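Local coordinates for protein small ribosomal subunit biogenesis GTPase RsgA (Thermotoga maritima, PDB 1U0L) that probably assists late maturation of the 30S ribosomal subunit as a circularly permuted GTPase whose slow GTP hydrolysis the subunit stimulates, at residues Phe251-Cys256 against Glu268-Ala274. Residues are numbered along the deposited sequence; the frame is centred on the assembly and turned at random.
With ZN (zinc ion), chain D.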
ATOM      1  N   PHE A 251       1.941 -19.809  -0.358  1.00 55.17           N
ATOM      2  CA  PHE A 251       1.716 -20.711   0.766  1.00 60.11           C
ATOM      3  C   PHE A 251       0.216 -20.721   1.053  1.00 63.81           C
ATOM      4  O   PHE A 251      -0.306 -19.804   1.700  1.00 64.35           O
ATOM      5  CB  PHE A 251       2.458 -20.222   2.019  1.00 56.54           C
ATOM      6  CG  PHE A 251       3.939 -19.979   1.820  1.00 55.54           C
ATOM      7  CD1 PHE A 251       4.509 -19.972   0.555  1.00 54.27           C
ATOM      8  CD2 PHE A 251       4.753 -19.706   2.916  1.00 55.50           C
ATOM      9  CE1 PHE A 251       5.851 -19.698   0.387  1.00 54.57           C
ATOM     10  CE2 PHE A 251       6.098 -19.430   2.751  1.00 54.71           C
ATOM     11  CZ  PHE A 251       6.647 -19.424   1.487  1.00 54.47           C
ATOM     12  N   GLY A 252      -0.477 -21.750   0.569  1.00 63.10           N
ATOM     13  CA  GLY A 252      -1.911 -21.836   0.786  1.00 65.50           C
ATOM     14  C   GLY A 252      -2.483 -23.118   0.222  1.00 68.30           C
ATOM     15  O   GLY A 252      -2.954 -23.983   0.965  1.00 68.76           O
ATOM     16  N   ASP A 253      -2.445 -23.242  -1.100  1.00126.53           N
ATOM     17  CA  ASP A 253      -2.946 -24.430  -1.777  1.00129.12           C
ATOM     18  C   ASP A 253      -1.997 -25.598  -1.525  1.00129.13           C
ATOM     19  O   ASP A 253      -2.243 -26.716  -1.973  1.00130.28           O
ATOM     20  CB  ASP A 253      -3.039 -24.182  -3.277  1.00106.01           C
ATOM     21  CG  ASP A 253      -1.708 -23.789  -3.877  1.00108.66           C
ATOM     22  OD1 ASP A 253      -1.255 -22.654  -3.620  1.00110.85           O
ATOM     23  OD2 ASP A 253      -1.106 -24.619  -4.593  1.00110.46           O
ATOM     24  N   LYS A 254      -0.903 -25.323  -0.820  1.00 67.74           N
ATOM     25  CA  LYS A 254       0.091 -26.342  -0.495  1.00 66.82           C
ATOM     26  C   LYS A 254      -0.311 -27.064   0.803  1.00 65.58           C
ATOM     27  O   LYS A 254      -0.735 -26.424   1.772  1.00 64.76           O
ATOM     28  CB  LYS A 254       1.466 -25.687  -0.327  1.00 55.74           C
ATOM     29  CG  LYS A 254       2.567 -26.290  -1.179  1.00 56.08           C
ATOM     30  CD  LYS A 254       2.433 -25.922  -2.661  1.00 58.10           C
ATOM     31  CE  LYS A 254       2.636 -24.426  -2.897  1.00 59.67           C
ATOM     32  NZ  LYS A 254       2.614 -24.036  -4.340  1.00 58.82           N
ATOM     33  N   GLN A 255      -0.188 -28.392   0.814  1.00 57.05           N
ATOM     34  CA  GLN A 255      -0.539 -29.189   1.989  1.00 56.06           C
ATOM     35  C   GLN A 255       0.685 -29.742   2.700  1.00 53.59           C
ATOM     36  O   GLN A 255       1.566 -30.351   2.081  1.00 52.73           O
ATOM     37  CB  GLN A 255      -1.471 -30.346   1.609  1.00103.04           C
ATOM     38  CG  GLN A 255      -2.952 -29.986   1.579  1.00106.34           C
ATOM     39  CD  GLN A 255      -3.243 -28.793   0.692  1.00108.70           C
ATOM     40  OE1 GLN A 255      -3.004 -28.831  -0.516  1.00109.33           O
ATOM     41  NE2 GLN A 255      -3.758 -27.721   1.288  1.00107.92           N
ATOM     42  N   CYS A 256       0.722 -29.521   4.009  1.00 64.77           N
ATOM     43  CA  CYS A 256       1.814 -29.974   4.860  1.00 63.61           C
ATOM     44  C   CYS A 256       1.293 -30.980   5.887  1.00 65.41           C
ATOM     45  O   CYS A 256       0.171 -30.845   6.391  1.00 66.33           O
ATOM     46  CB  CYS A 256       2.445 -28.782   5.596  1.00 49.98           C
ATOM     47  SG  CYS A 256       3.276 -27.574   4.542  1.00 37.97           S
ATOM     48  N   GLU A 268       7.560 -32.653   7.191  1.00 66.77           N
ATOM     49  CA  GLU A 268       6.996 -32.836   5.866  1.00 68.38           C
ATOM     50  C   GLU A 268       6.263 -31.557   5.553  1.00 68.72           C
ATOM     51  O   GLU A 268       5.345 -31.166   6.274  1.00 70.69           O
ATOM     52  CB  GLU A 268       6.022 -34.007   5.869  1.00 98.71           C
ATOM     53  CG  GLU A 268       5.424 -34.311   4.512  1.00103.28           C
ATOM     54  CD  GLU A 268       4.379 -35.411   4.566  1.00106.67           C
ATOM     55  OE1 GLU A 268       4.697 -36.529   5.017  1.00106.49           O
ATOM     56  OE2 GLU A 268       3.227 -35.141   4.154  1.00108.79           O
ATOM     57  N   CYS A 269       6.661 -30.904   4.475  1.00 61.00           N
ATOM     58  CA  CYS A 269       6.034 -29.645   4.136  1.00 59.08           C
ATOM     59  C   CYS A 269       5.738 -29.496   2.656  1.00 57.72           C
ATOM     60  O   CYS A 269       6.650 -29.546   1.838  1.00 57.44           O
ATOM     61  CB  CYS A 269       6.944 -28.511   4.585  1.00 57.62           C
ATOM     62  SG  CYS A 269       6.343 -26.909   4.116  1.00 54.08           S
ATOM     63  N   GLY A 270       4.470 -29.300   2.312  1.00 76.28           N
ATOM     64  CA  GLY A 270       4.127 -29.129   0.913  1.00 75.03           C
ATOM     65  C   GLY A 270       4.811 -27.900   0.343  1.00 72.71           C
ATOM     66  O   GLY A 270       5.148 -27.836  -0.851  1.00 71.89           O
ATOM     67  N   VAL A 271       5.008 -26.913   1.209  1.00 39.84           N
ATOM     68  CA  VAL A 271       5.668 -25.695   0.805  1.00 38.03           C
ATOM     69  C   VAL A 271       7.136 -26.019   0.558  1.00 37.89           C
ATOM     70  O   VAL A 271       7.655 -25.734  -0.524  1.00 38.55           O
ATOM     71  CB  VAL A 271       5.552 -24.607   1.881  1.00 32.30           C
ATOM     72  CG1 VAL A 271       6.490 -23.468   1.540  1.00 33.36           C
ATOM     73  CG2 VAL A 271       4.122 -24.094   1.948  1.00 31.04           C
ATOM     74  N   LYS A 272       7.810 -26.620   1.540  1.00 40.49           N
ATOM     75  CA  LYS A 272       9.207 -26.981   1.336  1.00 40.12           C
ATOM     76  C   LYS A 272       9.349 -27.893   0.123  1.00 39.66           C
ATOM     77  O   LYS A 272      10.312 -27.783  -0.624  1.00 39.87           O
ATOM     78  CB  LYS A 272       9.795 -27.645   2.581  1.00 45.42           C
ATOM     79  CG  LYS A 272      10.203 -26.625   3.624  1.00 46.69           C
ATOM     80  CD  LYS A 272      11.482 -27.016   4.345  1.00 46.42           C
ATOM     81  CE  LYS A 272      11.188 -27.945   5.493  1.00 47.49           C
ATOM     82  NZ  LYS A 272      12.442 -28.376   6.155  1.00 48.95           N
ATOM     83  N   GLU A 273       8.378 -28.777  -0.085  1.00 34.02           N
ATOM     84  CA  GLU A 273       8.409 -29.677  -1.230  1.00 36.46           C
ATOM     85  C   GLU A 273       8.361 -28.856  -2.515  1.00 35.70           C
ATOM     86  O   GLU A 273       9.177 -29.053  -3.417  1.00 33.91           O
ATOM     87  CB  GLU A 273       7.219 -30.640  -1.195  1.00 98.54           C
ATOM     88  CG  GLU A 273       7.101 -31.510  -2.438  1.00106.38           C
ATOM     89  CD  GLU A 273       5.858 -32.383  -2.434  1.00111.86           C
ATOM     90  OE1 GLU A 273       5.730 -33.231  -1.527  1.00116.32           O
ATOM     91  OE2 GLU A 273       5.006 -32.225  -3.336  1.00113.58           O
ATOM     92  N   ALA A 274       7.406 -27.931  -2.577  1.00 50.19           N
ATOM     93  CA  ALA A 274       7.205 -27.054  -3.730  1.00 51.55           C
ATOM     94  C   ALA A 274       8.463 -26.282  -4.136  1.00 52.63           C
ATOM     95  O   ALA A 274       8.712 -26.056  -5.324  1.00 52.33           O
ATOM     96  CB  ALA A 274       6.073 -26.072  -3.432  1.00 28.45           C
TER
HETATM   97 ZN    ZN D 298       4.807 -26.638   5.914  1.00 62.42          ZN
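Cys256 and Cys269 meet through a shared zinc ion. Cys256 SG lies 2.3 Å from the zinc and Cys269 SG 2.4 Å. Cys261 and His263, from the loop between the two segments, complete the site. Cys269 also stands at the N-cap of helix 270-277. Its SG is anti to the backbone N (chi1 176°) and accepts a nearly straight capping hydrogen bond from Lys272 N, at 170° and 3.0 Å. One sulfur thus holds both metal and helix start, and the amide would probably draw off some of the thiolate's negative charge.

This is the zinc finger of RsgA, a site of three cysteines and one histidine far from the GDP pocket. With no helix or strand between the segments, the metal ties the loop 251-256 to the start of the helix.

Apolar contacts continue along the helix. Val271 CG1 sits over the centre of the Phe251 ring, 4.0 Å from its centroid, in a CH-pi contact. His263 and Tyr288 meet the same ring edge-to-face. Val271 CG2 packs against Lys254 CB at 3.8 Å and also touches the rim of the ring at Phe251 CG. The Lys254 chain bends at chi2 and chi3, and its methylenes run past Gly270 to Ala274. Lys254 CD lies 3.7 Å from Ala274 CB. An alanine in place of Lys254 would take away these methylenes and is likely to leave the Ala274 methyl less well covered on this side. The amine of Lys254 has a long salt bridge to Asp253 of its own segment, whose side chain is poorly ordered.

Backbone meets backbone at Gly270, whose CA makes a C-H...O contact with Gln255 O.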